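Local coordinates for BDI_3064 protein (Parabacteroides distasonis ATCC 8503, PDB 5Z06) that hydrolyses linear beta-1,2-glucan and beta-1,2-glucooligosaccharides of four or more units, releasing sophorose from the non-reducing end, at residues 520-525 and 560-565; 524-529 and 552-557; 528-533 and 601-606; 616-621 and 669-674. All blocks are in the same frame, centred on the assembly; numbering follows the deposited sequence.

Contact 1 (520-525 and 560-565)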
loop_
_atom_site.group_PDB
_atom_site.type_symbol
_atom_site.label_atom_id
_atom_site.label_comp_id
_atom_site.label_asym_id
_atom_site.label_seq_id
_atom_site.Cartn_x
_atom_site.Cartn_y
_atom_site.Cartn_z
ATOM N N TYR A 520 23.314 15.618 10.252
ATOM C CA TYR A 520 22.395 16.672 10.659
ATOM C C TYR A 520 22.542 16.895 12.156
ATOM O O TYR A 520 21.558 17.053 12.888
ATOM C CB TYR A 520 20.960 16.307 10.249
ATOM C CG TYR A 520 20.945 15.892 8.799
ATOM C CD1 TYR A 520 21.001 16.846 7.790
ATOM C CD2 TYR A 520 20.973 14.558 8.434
ATOM C CE1 TYR A 520 21.066 16.487 6.464
ATOM C CE2 TYR A 520 21.011 14.197 7.097
ATOM C CZ TYR A 520 21.073 15.176 6.120
ATOM O OH TYR A 520 21.120 14.858 4.787
ATOM N N GLY A 521 23.799 16.866 12.608
ATOM C CA GLY A 521 24.121 17.156 14.001
ATOM C C GLY A 521 23.841 16.076 15.013
ATOM O O GLY A 521 24.140 16.273 16.197
ATOM N N GLU A 522 23.278 14.949 14.559
ATOM C CA GLU A 522 22.973 13.813 15.408
ATOM C C GLU A 522 24.037 12.768 15.214
ATOM O O GLU A 522 24.202 12.249 14.109
ATOM C CB GLU A 522 21.625 13.205 15.048
ATOM C CG GLU A 522 20.445 14.110 15.343
ATOM C CD GLU A 522 20.260 14.384 16.809
ATOM O OE1 GLU A 522 20.705 13.570 17.632
ATOM O OE2 GLU A 522 19.659 15.419 17.150
ATOM N N ASN A 523 24.748 12.459 16.297
ATOM C CA ASN A 523 25.702 11.402 16.274
ATOM C C ASN A 523 25.036 10.046 16.404
ATOM O O ASN A 523 24.479 9.720 17.445
ATOM C CB ASN A 523 26.718 11.521 17.370
ATOM C CG ASN A 523 27.810 10.533 17.161
ATOM O OD1 ASN A 523 27.723 9.408 17.630
ATOM N ND2 ASN A 523 28.763 10.889 16.321
ATOM N N LEU A 524 25.171 9.250 15.356
ATOM C CA LEU A 524 24.507 7.981 15.253
ATOM C C LEU A 524 25.444 6.898 15.751
ATOM O O LEU A 524 26.421 6.583 15.081
ATOM C CB LEU A 524 24.137 7.742 13.779
ATOM C CG LEU A 524 23.015 6.774 13.499
ATOM C CD1 LEU A 524 21.731 7.209 14.209
ATOM C CD2 LEU A 524 22.798 6.669 11.994
ATOM N N LYS A 525 25.166 6.337 16.927
ATOM C CA LYS A 525 26.015 5.267 17.460
ATOM C C LYS A 525 25.953 3.990 16.636
ATOM O O LYS A 525 26.955 3.319 16.417
ATOM C CB LYS A 525 25.660 4.972 18.907
ATOM C CG LYS A 525 26.096 6.069 19.875
ATOM C CD LYS A 525 25.526 5.797 21.261
ATOM C CE LYS A 525 26.050 6.749 22.316
ATOM N NZ LYS A 525 25.015 7.741 22.707
ATOM N N ASN A 560 17.279 5.094 17.512
ATOM C CA ASN A 560 16.171 5.113 16.563
ATOM C C ASN A 560 15.660 6.538 16.397
ATOM O O ASN A 560 15.443 6.998 15.281
ATOM C CB ASN A 560 15.013 4.217 17.031
ATOM C CG ASN A 560 15.335 2.744 16.937
ATOM O OD1 ASN A 560 16.429 2.349 16.520
ATOM N ND2 ASN A 560 14.385 1.917 17.351
ATOM N N GLN A 561 15.488 7.233 17.513
ATOM C CA GLN A 561 14.980 8.599 17.475
ATOM C C GLN A 561 15.895 9.490 16.647
ATOM O O GLN A 561 15.419 10.331 15.893
ATOM C CB GLN A 561 14.813 9.151 18.878
ATOM C CG GLN A 561 14.318 10.587 18.961
ATOM C CD GLN A 561 14.301 11.076 20.380
ATOM O OE1 GLN A 561 15.329 11.046 21.057
ATOM N NE2 GLN A 561 13.146 11.522 20.845
ATOM N N LYS A 562 17.198 9.292 16.794
ATOM C CA LYS A 562 18.156 9.980 15.962
ATOM C C LYS A 562 17.937 9.720 14.493
ATOM O O LYS A 562 18.030 10.655 13.693
ATOM C CB LYS A 562 19.580 9.588 16.326
ATOM C CG LYS A 562 20.074 10.331 17.537
ATOM C CD LYS A 562 21.402 9.776 17.963
ATOM C CE LYS A 562 21.871 10.409 19.247
ATOM N NZ LYS A 562 23.136 9.734 19.614
ATOM N N MET A 563 17.669 8.464 14.138
ATOM C CA MET A 563 17.350 8.147 12.758
ATOM C C MET A 563 16.124 8.929 12.250
ATOM O O MET A 563 16.147 9.478 11.156
ATOM C CB MET A 563 17.184 6.657 12.570
ATOM C CG MET A 563 18.495 5.919 12.785
ATOM S SD MET A 563 18.282 4.142 12.632
ATOM C CE MET A 563 19.973 3.598 12.814
ATOM N N ALA A 564 15.073 8.996 13.052
ATOM C CA ALA A 564 13.900 9.751 12.673
ATOM C C ALA A 564 14.252 11.211 12.454
ATOM O O ALA A 564 13.896 11.789 11.432
ATOM C CB ALA A 564 12.807 9.613 13.712
ATOM N N LYS A 565 14.964 11.804 13.405
ATOM C CA LYS A 565 15.346 13.205 13.281
ATOM C C LYS A 565 16.235 13.476 12.086
ATOM O O LYS A 565 16.117 14.517 11.470
ATOM C CB LYS A 565 16.061 13.661 14.536
ATOM C CG LYS A 565 15.117 13.892 15.701
ATOM C CD LYS A 565 15.896 13.984 16.998
ATOM C CE LYS A 565 15.884 15.364 17.611
ATOM N NZ LYS A 565 16.947 15.439 18.648
HETATM O O HOH W 1 22.704 6.767 19.355
#

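Contact 2 (524-529 and 552-557)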
loop_
_atom_site.group_PDB
_atom_site.type_symbol
_atom_site.label_atom_id
_atom_site.label_comp_id
_atom_site.label_asym_id
_atom_site.label_seq_id
_atom_site.Cartn_x
_atom_site.Cartn_y
_atom_site.Cartn_z
ATOM N N LEU A 524 25.171 9.250 15.356
ATOM C CA LEU A 524 24.507 7.981 15.253
ATOM C C LEU A 524 25.444 6.898 15.751
ATOM O O LEU A 524 26.421 6.583 15.081
ATOM C CB LEU A 524 24.137 7.742 13.779
ATOM C CG LEU A 524 23.015 6.774 13.499
ATOM C CD1 LEU A 524 21.731 7.209 14.209
ATOM C CD2 LEU A 524 22.798 6.669 11.994
ATOM N N LYS A 525 25.166 6.337 16.927
ATOM C CA LYS A 525 26.015 5.267 17.460
ATOM C C LYS A 525 25.953 3.990 16.636
ATOM O O LYS A 525 26.955 3.319 16.417
ATOM C CB LYS A 525 25.660 4.972 18.907
ATOM C CG LYS A 525 26.096 6.069 19.875
ATOM C CD LYS A 525 25.526 5.797 21.261
ATOM C CE LYS A 525 26.050 6.749 22.316
ATOM N NZ LYS A 525 25.015 7.741 22.707
ATOM N N VAL A 526 24.772 3.653 16.159
ATOM C CA VAL A 526 24.579 2.432 15.407
ATOM C C VAL A 526 23.796 2.761 14.155
ATOM O O VAL A 526 22.930 3.641 14.146
ATOM C CB VAL A 526 23.806 1.432 16.261
ATOM C CG1 VAL A 526 23.252 0.276 15.426
ATOM C CG2 VAL A 526 24.692 0.915 17.385
ATOM N N GLY A 527 24.068 2.020 13.107
ATOM C CA GLY A 527 23.241 2.081 11.933
ATOM C C GLY A 527 24.050 2.171 10.675
ATOM O O GLY A 527 25.068 2.873 10.616
ATOM N N VAL A 528 23.566 1.490 9.652
ATOM C CA VAL A 528 24.155 1.560 8.337
ATOM C C VAL A 528 23.803 2.921 7.793
ATOM O O VAL A 528 22.662 3.388 7.934
ATOM C CB VAL A 528 23.560 0.504 7.408
ATOM C CG1 VAL A 528 24.021 0.723 5.965
ATOM C CG2 VAL A 528 23.953 -0.889 7.887
ATOM N N SER A 529 24.784 3.554 7.162
ATOM C CA SER A 529 24.571 4.840 6.530
ATOM C C SER A 529 23.982 5.789 7.566
ATOM O O SER A 529 24.443 5.760 8.720
ATOM C CB SER A 529 23.717 4.665 5.276
ATOM O OG SER A 529 23.736 5.848 4.523
ATOM N N LYS A 552 25.432 -3.156 24.026
ATOM C CA LYS A 552 26.702 -2.551 24.441
ATOM C C LYS A 552 27.014 -1.220 23.728
ATOM O O LYS A 552 27.786 -0.418 24.224
ATOM C CB LYS A 552 27.843 -3.563 24.327
ATOM C CG LYS A 552 28.380 -3.860 22.936
ATOM C CD LYS A 552 29.139 -5.206 22.910
ATOM C CE LYS A 552 30.424 -5.198 22.079
ATOM N NZ LYS A 552 31.605 -4.767 22.887
ATOM N N TYR A 553 26.356 -0.978 22.600
ATOM C CA TYR A 553 26.570 0.218 21.771
ATOM C C TYR A 553 25.661 1.403 22.022
ATOM O O TYR A 553 26.114 2.527 22.011
ATOM C CB TYR A 553 26.374 -0.174 20.334
ATOM C CG TYR A 553 27.225 -1.329 19.947
ATOM C CD1 TYR A 553 28.609 -1.245 20.027
ATOM C CD2 TYR A 553 26.665 -2.506 19.517
ATOM C CE1 TYR A 553 29.414 -2.311 19.658
ATOM C CE2 TYR A 553 27.456 -3.572 19.142
ATOM C CZ TYR A 553 28.830 -3.472 19.210
ATOM O OH TYR A 553 29.608 -4.547 18.829
ATOM N N THR A 554 24.373 1.158 22.214
ATOM C CA THR A 554 23.418 2.237 22.359
ATOM C C THR A 554 22.143 1.733 22.981
ATOM O O THR A 554 21.815 0.539 22.890
ATOM C CB THR A 554 23.074 2.880 20.968
ATOM O OG1 THR A 554 22.187 3.999 21.134
ATOM C CG2 THR A 554 22.439 1.863 19.998
ATOM N N ASN A 555 21.418 2.653 23.594
ATOM C CA ASN A 555 20.001 2.473 23.837
ATOM C C ASN A 555 19.258 2.688 22.495
ATOM O O ASN A 555 19.587 3.623 21.761
ATOM C CB ASN A 555 19.535 3.491 24.828
ATOM C CG ASN A 555 18.051 3.443 25.016
ATOM O OD1 ASN A 555 17.309 4.257 24.447
ATOM N ND2 ASN A 555 17.592 2.448 25.765
ATOM N N TYR A 556 18.262 1.855 22.190
ATOM C CA TYR A 556 17.604 1.924 20.876
ATOM C C TYR A 556 16.565 3.028 20.693
ATOM O O TYR A 556 16.454 3.555 19.602
ATOM C CB TYR A 556 17.152 0.530 20.356
ATOM C CG TYR A 556 18.373 -0.117 19.832
ATOM C CD1 TYR A 556 18.834 0.173 18.563
ATOM C CD2 TYR A 556 19.186 -0.844 20.672
ATOM C CE1 TYR A 556 20.026 -0.327 18.102
ATOM C CE2 TYR A 556 20.385 -1.368 20.223
ATOM C CZ TYR A 556 20.811 -1.098 18.943
ATOM O OH TYR A 556 21.998 -1.608 18.494
ATOM N N PHE A 557 15.854 3.432 21.730
ATOM C CA PHE A 557 14.993 4.579 21.567
ATOM C C PHE A 557 15.856 5.779 21.165
ATOM O O PHE A 557 15.491 6.517 20.271
ATOM C CB PHE A 557 14.240 4.954 22.833
ATOM C CG PHE A 557 13.399 6.176 22.653
ATOM C CD1 PHE A 557 12.170 6.086 21.994
ATOM C CD2 PHE A 557 13.862 7.429 23.039
ATOM C CE1 PHE A 557 11.405 7.219 21.779
ATOM C CE2 PHE A 557 13.093 8.568 22.826
ATOM C CZ PHE A 557 11.868 8.464 22.200
HETATM O O HOH W 1 22.704 6.767 19.355
#

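Contact 3 (528-533 and 601-606)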
loop_
_atom_site.group_PDB
_atom_site.type_symbol
_atom_site.label_atom_id
_atom_site.label_comp_id
_atom_site.label_asym_id
_atom_site.label_seq_id
_atom_site.Cartn_x
_atom_site.Cartn_y
_atom_site.Cartn_z
ATOM N N VAL A 528 23.566 1.490 9.652
ATOM C CA VAL A 528 24.155 1.560 8.337
ATOM C C VAL A 528 23.803 2.921 7.793
ATOM O O VAL A 528 22.662 3.388 7.934
ATOM C CB VAL A 528 23.560 0.504 7.408
ATOM C CG1 VAL A 528 24.021 0.723 5.965
ATOM C CG2 VAL A 528 23.953 -0.889 7.887
ATOM N N SER A 529 24.784 3.554 7.162
ATOM C CA SER A 529 24.571 4.840 6.530
ATOM C C SER A 529 23.982 5.789 7.566
ATOM O O SER A 529 24.443 5.760 8.720
ATOM C CB SER A 529 23.717 4.665 5.276
ATOM O OG SER A 529 23.736 5.848 4.523
ATOM N N ASN A 530 22.995 6.619 7.205
ATOM C CA ASN A 530 22.356 7.484 8.191
ATOM C C ASN A 530 21.063 6.916 8.762
ATOM O O ASN A 530 20.273 7.659 9.332
ATOM C CB ASN A 530 22.207 8.938 7.692
ATOM C CG ASN A 530 21.291 9.083 6.496
ATOM O OD1 ASN A 530 20.745 8.112 5.982
ATOM N ND2 ASN A 530 21.118 10.320 6.055
ATOM N N GLY A 531 20.885 5.596 8.649
ATOM C CA GLY A 531 19.795 4.877 9.313
ATOM C C GLY A 531 19.026 3.908 8.433
ATOM O O GLY A 531 18.322 3.032 8.939
ATOM N N GLY A 532 19.154 4.073 7.114
ATOM C CA GLY A 532 18.446 3.254 6.178
ATOM C C GLY A 532 17.015 3.751 6.039
ATOM O O GLY A 532 16.661 4.829 6.541
ATOM N N PRO A 533 16.180 2.975 5.332
ATOM C CA PRO A 533 14.773 3.308 5.285
ATOM C C PRO A 533 14.248 3.443 6.689
ATOM O O PRO A 533 14.625 2.663 7.576
ATOM C CB PRO A 533 14.138 2.105 4.601
ATOM C CG PRO A 533 15.254 1.409 3.894
ATOM C CD PRO A 533 16.475 1.686 4.697
ATOM N N GLU A 601 15.600 6.217 1.423
ATOM C CA GLU A 601 16.353 6.630 2.620
ATOM C C GLU A 601 16.599 8.119 2.510
ATOM O O GLU A 601 16.536 8.649 1.401
ATOM C CB GLU A 601 17.726 5.933 2.692
ATOM C CG GLU A 601 17.756 4.468 2.330
ATOM C CD GLU A 601 19.178 3.931 2.238
ATOM O OE1 GLU A 601 20.113 4.611 2.716
ATOM O OE2 GLU A 601 19.333 2.816 1.702
ATOM N N PRO A 602 16.970 8.781 3.633
ATOM C CA PRO A 602 17.406 10.176 3.552
ATOM C C PRO A 602 18.847 10.248 3.028
ATOM O O PRO A 602 19.782 10.640 3.742
ATOM C CB PRO A 602 17.271 10.670 5.002
ATOM C CG PRO A 602 17.503 9.456 5.837
ATOM C CD PRO A 602 16.985 8.284 5.031
ATOM N N MET A 603 18.990 9.860 1.771
ATOM C CA MET A 603 20.253 9.852 1.051
ATOM C C MET A 603 19.896 10.120 -0.411
ATOM O O MET A 603 18.935 9.508 -0.907
ATOM C CB MET A 603 20.900 8.468 1.162
ATOM C CG MET A 603 21.407 8.109 2.556
ATOM S SD MET A 603 22.771 9.161 3.095
ATOM C CE MET A 603 24.085 8.476 2.077
ATOM N N PRO A 604 20.662 10.995 -1.112
ATOM C CA PRO A 604 20.347 11.328 -2.524
ATOM C C PRO A 604 20.039 10.152 -3.421
ATOM O O PRO A 604 19.107 10.210 -4.208
ATOM C CB PRO A 604 21.611 12.032 -3.010
ATOM C CG PRO A 604 22.132 12.726 -1.774
ATOM C CD PRO A 604 21.731 11.875 -0.589
ATOM N N HIS A 605 20.808 9.086 -3.281
ATOM C CA HIS A 605 20.675 7.909 -4.155
ATOM C C HIS A 605 19.481 7.007 -3.802
ATOM O O HIS A 605 19.223 6.017 -4.496
ATOM C CB HIS A 605 21.968 7.104 -4.147
ATOM C CG HIS A 605 22.158 6.277 -2.912
ATOM N ND1 HIS A 605 22.294 6.832 -1.662
ATOM C CD2 HIS A 605 22.206 4.932 -2.738
ATOM C CE1 HIS A 605 22.444 5.870 -0.772
ATOM N NE2 HIS A 605 22.371 4.703 -1.395
ATOM N N ARG A 606 18.772 7.331 -2.726
ATOM C CA ARG A 606 17.600 6.604 -2.320
ATOM C C ARG A 606 16.492 7.614 -2.062
ATOM O O ARG A 606 15.647 7.422 -1.186
ATOM C CB ARG A 606 17.925 5.776 -1.069
ATOM C CG ARG A 606 18.944 4.675 -1.319
ATOM C CD ARG A 606 18.317 3.417 -1.921
ATOM N NE ARG A 606 19.350 2.449 -2.294
ATOM C CZ ARG A 606 19.950 2.372 -3.483
ATOM N NH1 ARG A 606 19.597 3.163 -4.495
ATOM N NH2 ARG A 606 20.889 1.451 -3.675
HETATM O O HOH W 2 22.743 4.913 2.284
HETATM O O HOH W 3 20.276 5.586 5.100
#

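Contact 4 (616-621 and 669-674)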
loop_
_atom_site.group_PDB
_atom_site.type_symbol
_atom_site.label_atom_id
_atom_site.label_comp_id
_atom_site.label_asym_id
_atom_site.label_seq_id
_atom_site.Cartn_x
_atom_site.Cartn_y
_atom_site.Cartn_z
ATOM N N ALA A 616 6.924 9.055 8.566
ATOM C CA ALA A 616 6.730 10.033 9.648
ATOM C C ALA A 616 5.768 9.511 10.702
ATOM O O ALA A 616 5.983 9.664 11.921
ATOM C CB ALA A 616 6.203 11.342 9.100
ATOM N N LEU A 617 4.704 8.888 10.237
ATOM C CA LEU A 617 3.570 8.644 11.112
ATOM C C LEU A 617 3.862 7.548 12.111
ATOM O O LEU A 617 3.539 7.678 13.285
ATOM C CB LEU A 617 2.333 8.333 10.296
ATOM C CG LEU A 617 1.925 9.506 9.400
ATOM C CD1 LEU A 617 0.863 9.029 8.434
ATOM C CD2 LEU A 617 1.440 10.688 10.219
ATOM N N ALA A 618 4.517 6.486 11.667
ATOM C CA ALA A 618 4.891 5.412 12.578
ATOM C C ALA A 618 6.126 5.776 13.408
ATOM O O ALA A 618 6.560 5.000 14.251
ATOM C CB ALA A 618 5.108 4.116 11.814
ATOM N N SER A 619 6.710 6.944 13.137
ATOM C CA SER A 619 7.778 7.478 13.950
ATOM C C SER A 619 7.280 8.267 15.142
ATOM O O SER A 619 8.090 8.753 15.913
ATOM C CB SER A 619 8.727 8.324 13.100
ATOM O OG SER A 619 9.368 7.499 12.151
ATOM N N PHE A 620 5.963 8.395 15.300
ATOM C CA PHE A 620 5.382 9.138 16.412
ATOM C C PHE A 620 6.091 9.063 17.772
ATOM O O PHE A 620 6.412 10.110 18.345
ATOM C CB PHE A 620 3.894 8.805 16.598
ATOM C CG PHE A 620 3.018 9.945 16.278
ATOM C CD1 PHE A 620 2.855 10.956 17.200
ATOM C CD2 PHE A 620 2.453 10.076 15.014
ATOM C CE1 PHE A 620 2.097 12.069 16.900
ATOM C CE2 PHE A 620 1.688 11.178 14.703
ATOM C CZ PHE A 620 1.514 12.172 15.645
ATOM N N PRO A 621 6.369 7.855 18.281
ATOM C CA PRO A 621 6.950 7.788 19.644
ATOM C C PRO A 621 8.310 8.423 19.754
ATOM O O PRO A 621 8.694 8.818 20.829
ATOM C CB PRO A 621 7.069 6.297 19.921
ATOM C CG PRO A 621 6.317 5.617 18.861
ATOM C CD PRO A 621 6.191 6.529 17.691
ATOM N N ALA A 669 -0.438 -0.512 9.550
ATOM C CA ALA A 669 -0.524 -0.896 10.968
ATOM C C ALA A 669 0.526 -0.186 11.824
ATOM O O ALA A 669 0.217 0.251 12.953
ATOM C CB ALA A 669 -0.418 -2.399 11.146
ATOM N N PRO A 670 1.770 -0.044 11.305
ATOM C CA PRO A 670 2.735 0.665 12.129
ATOM C C PRO A 670 2.270 2.027 12.545
ATOM O O PRO A 670 2.636 2.490 13.620
ATOM C CB PRO A 670 3.959 0.761 11.224
ATOM C CG PRO A 670 3.928 -0.572 10.568
ATOM C CD PRO A 670 2.458 -0.747 10.213
ATOM N N VAL A 671 1.445 2.653 11.722
ATOM C CA VAL A 671 0.959 3.982 12.051
ATOM C C VAL A 671 0.035 3.885 13.274
ATOM O O VAL A 671 0.233 4.580 14.277
ATOM C CB VAL A 671 0.242 4.620 10.860
ATOM C CG1 VAL A 671 -0.348 5.986 11.255
ATOM C CG2 VAL A 671 1.218 4.737 9.685
ATOM N N THR A 672 -0.938 2.995 13.199
ATOM C CA THR A 672 -1.842 2.790 14.338
ATOM C C THR A 672 -1.048 2.438 15.584
ATOM O O THR A 672 -1.242 3.019 16.636
ATOM C CB THR A 672 -2.835 1.677 14.036
ATOM O OG1 THR A 672 -3.569 2.023 12.855
ATOM C CG2 THR A 672 -3.828 1.446 15.216
ATOM N N VAL A 673 -0.118 1.504 15.431
ATOM C CA VAL A 673 0.551 0.900 16.557
ATOM C C VAL A 673 1.492 1.881 17.211
ATOM O O VAL A 673 1.495 2.009 18.427
ATOM C CB VAL A 673 1.340 -0.340 16.120
ATOM C CG1 VAL A 673 2.279 -0.803 17.235
ATOM C CG2 VAL A 673 0.378 -1.449 15.747
ATOM N N MET A 674 2.301 2.565 16.401
ATOM C CA MET A 674 3.274 3.508 16.962
ATOM C C MET A 674 2.596 4.767 17.444
ATOM O O MET A 674 3.029 5.362 18.420
ATOM C CB MET A 674 4.378 3.810 15.958
ATOM C CG MET A 674 5.184 2.564 15.660
ATOM S SD MET A 674 6.074 2.029 17.129
ATOM C CE MET A 674 7.744 2.429 16.657
#

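Contact 1 (520-525 and 560-565)
Lys562 stretches away from helix 556-573 and carries its ammonium to the main chain of Asn523, where NZ donates a hydrogen bond of 2.6 Å to Asn523 O. The donor meets this carbonyl almost end-on, at 164° to the C=O bond. The same NZ has a second acceptor in water 1, 3.0 Å from Lys562 NZ, and the water also takes a weak, long bond from the backbone N of Lys525. Lys525 NZ stands 4.1 Å from Lys562 NZ; Glu558, one turn earlier on the helix, probably makes this tolerable, since it forms a salt bridge with Lys525 and a weak, long ion pair with Lys562. Segment 520-525 is part of a small beta hairpin, strand 518-519 paired antiparallel with 522-523, laid across a helix of a catalytic region of the six-hairpin clan, consistent with an (alpha/alpha)6 barrel. From it Glu522, its chain bent at CB-CG (chi2 -65°), sends OE2 to Lys565: OE2 accepts a hydrogen bond from Lys565 NZ at 3.1 Å, closing a salt bridge with the donor 48° out of the carboxylate plane, and has a weak, long ion pair with Arg569, whereas Glu522 OE1 rests 3.3 Å from the aliphatic CG of Lys562. Asn523 turns its amide to the chain entering the first strand, ND2 bonding Gly516 O and Thr518 OG1. Away from the charged groups, Leu524 CD1 packs 3.8 Å from Met563 CG.

Contact 2 (524-529 and 552-557)
Val526 pushes its two methyls into the bend at Tyr553-Asn555 that leads into helix 556-573. CG2 lies 3.6 Å from Tyr553 CB, obliquely to that ring, and CG1 approaches Tyr556 at the edge of its ring, 3.8 Å from OH, a hydroxyl hydrogen-bonded with Tyr513 OH and Asp551 OD2. With chi1 at 165°, CG2 sits beside the backbone N, from where it also reaches Thr554 CG2. That threonine methyl has a second neighbour, the face of the Tyr556 ring, 3.5 Å beneath it and offset toward the rim. Lys525 adds the flank of its chain, CD running 3.4 Å from Tyr553 O on its way to Glu558. Thr554 OG1 donates to Asn555 O at 2.7 Å, from above the carbonyl plane, and water 1 weakly links Thr554 OG1 to Lys525 N. Asn555, next, N-caps the helix, OD1 accepting from Glu558 N. A glycine in place of Thr554 would probably leave a gap between Val526 and the Tyr556 ring and leave Asn555 O without its hydroxyl donor. The contact is mostly carbon packing, some against oxygens, without a direct hydrogen bond; polar groups are largely served within their own segment, by neighbours or through one weakly held water.

Contact 3 (528-533 and 601-606)
The amide of Asn530 is enclosed by the 601-606 loop: Met603 SD stands on one side of its plane, 3.6 Å from ND2, Pro602 CG lies on the other side, 3.5 Å from OD1, and Pro602 O meets the N-H edge within 7° of the plane. The His605 imidazole has Arg606 CG on one face and water 2 in its plane at the edge, and His605 CD2 covers a face of the Arg606 guanidinium. The contact brings together a type II' beta turn from Val528 to Gly531 and an inverse gamma turn centred on Pro602, joining two loops of the catalytic region at a largely buried site. The bond from Asn530 ND2 to Pro602 O is short and straight, 2.7 Å with 168° at the hydrogen. It is reached because chi1 of 64° sets CG between the backbone N and the carbonyl carbon. OD1 accepts from water 3, which also donates to Glu601 OE1 and accepts from Gly532 N. Water 2 repeats the bridge, taking Ser529 OG as donor and donating a hydrogen bond to Glu601 OE1, so that two waters grip this buried oxygen. With an alanine in place of Asn530, Pro602 O is likely to lose its donor and water 3 one acceptor, and a gap to open between Pro602 CG and Met603 SD. Glu601 CG, at the base of that carboxylate, packs 3.7 Å from Pro533 N.

Contact 4 (616-621 and 669-674)
Met674 begins its path against the backbone of the turn at Ala618: CB lies 3.0 Å from Ala618 O, a tight approach, and CG stays close at 3.1 Å from the same oxygen. Bends at chi2 (-66°) and chi3 (-109°) then fold the chain over, so SD comes 4.0 Å from Pro621 CG and CE curls back to 3.7 Å from Ala618 O. Pro621 also lies across the base of Met674, its CG 3.3 Å from Met674 O. The two segments are the end of the short helix 614-617, passing into a type I turn from Leu617 to Phe620, and the middle of helix 665-680, kinked about Pro670 where two backbone N atoms lack their bonds to the preceding turn. Both belong to the helical catalytic region, with helices 284-297, 323-338 and 624-636 packed around them. The small Ala618 allows the backbones to come near; its CB meets Pro670 CB at 3.6 Å and also touches Pro670 O, the carbonyl that accepts the helix bond from Met674 N. On the next flank Leu617 CB is set against both methyls of Val671, 3.7 Å from CG1, and Val671 in turn touches Val291 and Asn295 of helix 284-297.

Overall arrangement
Contacts 1, 2 and 3 follow one another along residues 520-533: the chain leaves the hairpin of 518-523, passes the start of helix 556-573 and ends against the 601-606 loop. Contacts 1 and 2, with centres about 9 Å apart, share that helix, Leu524, Lys525 and water 1; the centre of contact 3 lies about 12 Å from that of contact 1, joined through Leu524 CD2 and Met563 SD packed on the turn at 529-531. Contact 4 comes later in sequence, its centre about 18 to 20 Å from the others, and touches contact 2 where Phe557 meets Pro621. All lie in the glycoamylase-like region, joining loops to helices in contacts 1, 2 and 4 and loop to loop in contact 3.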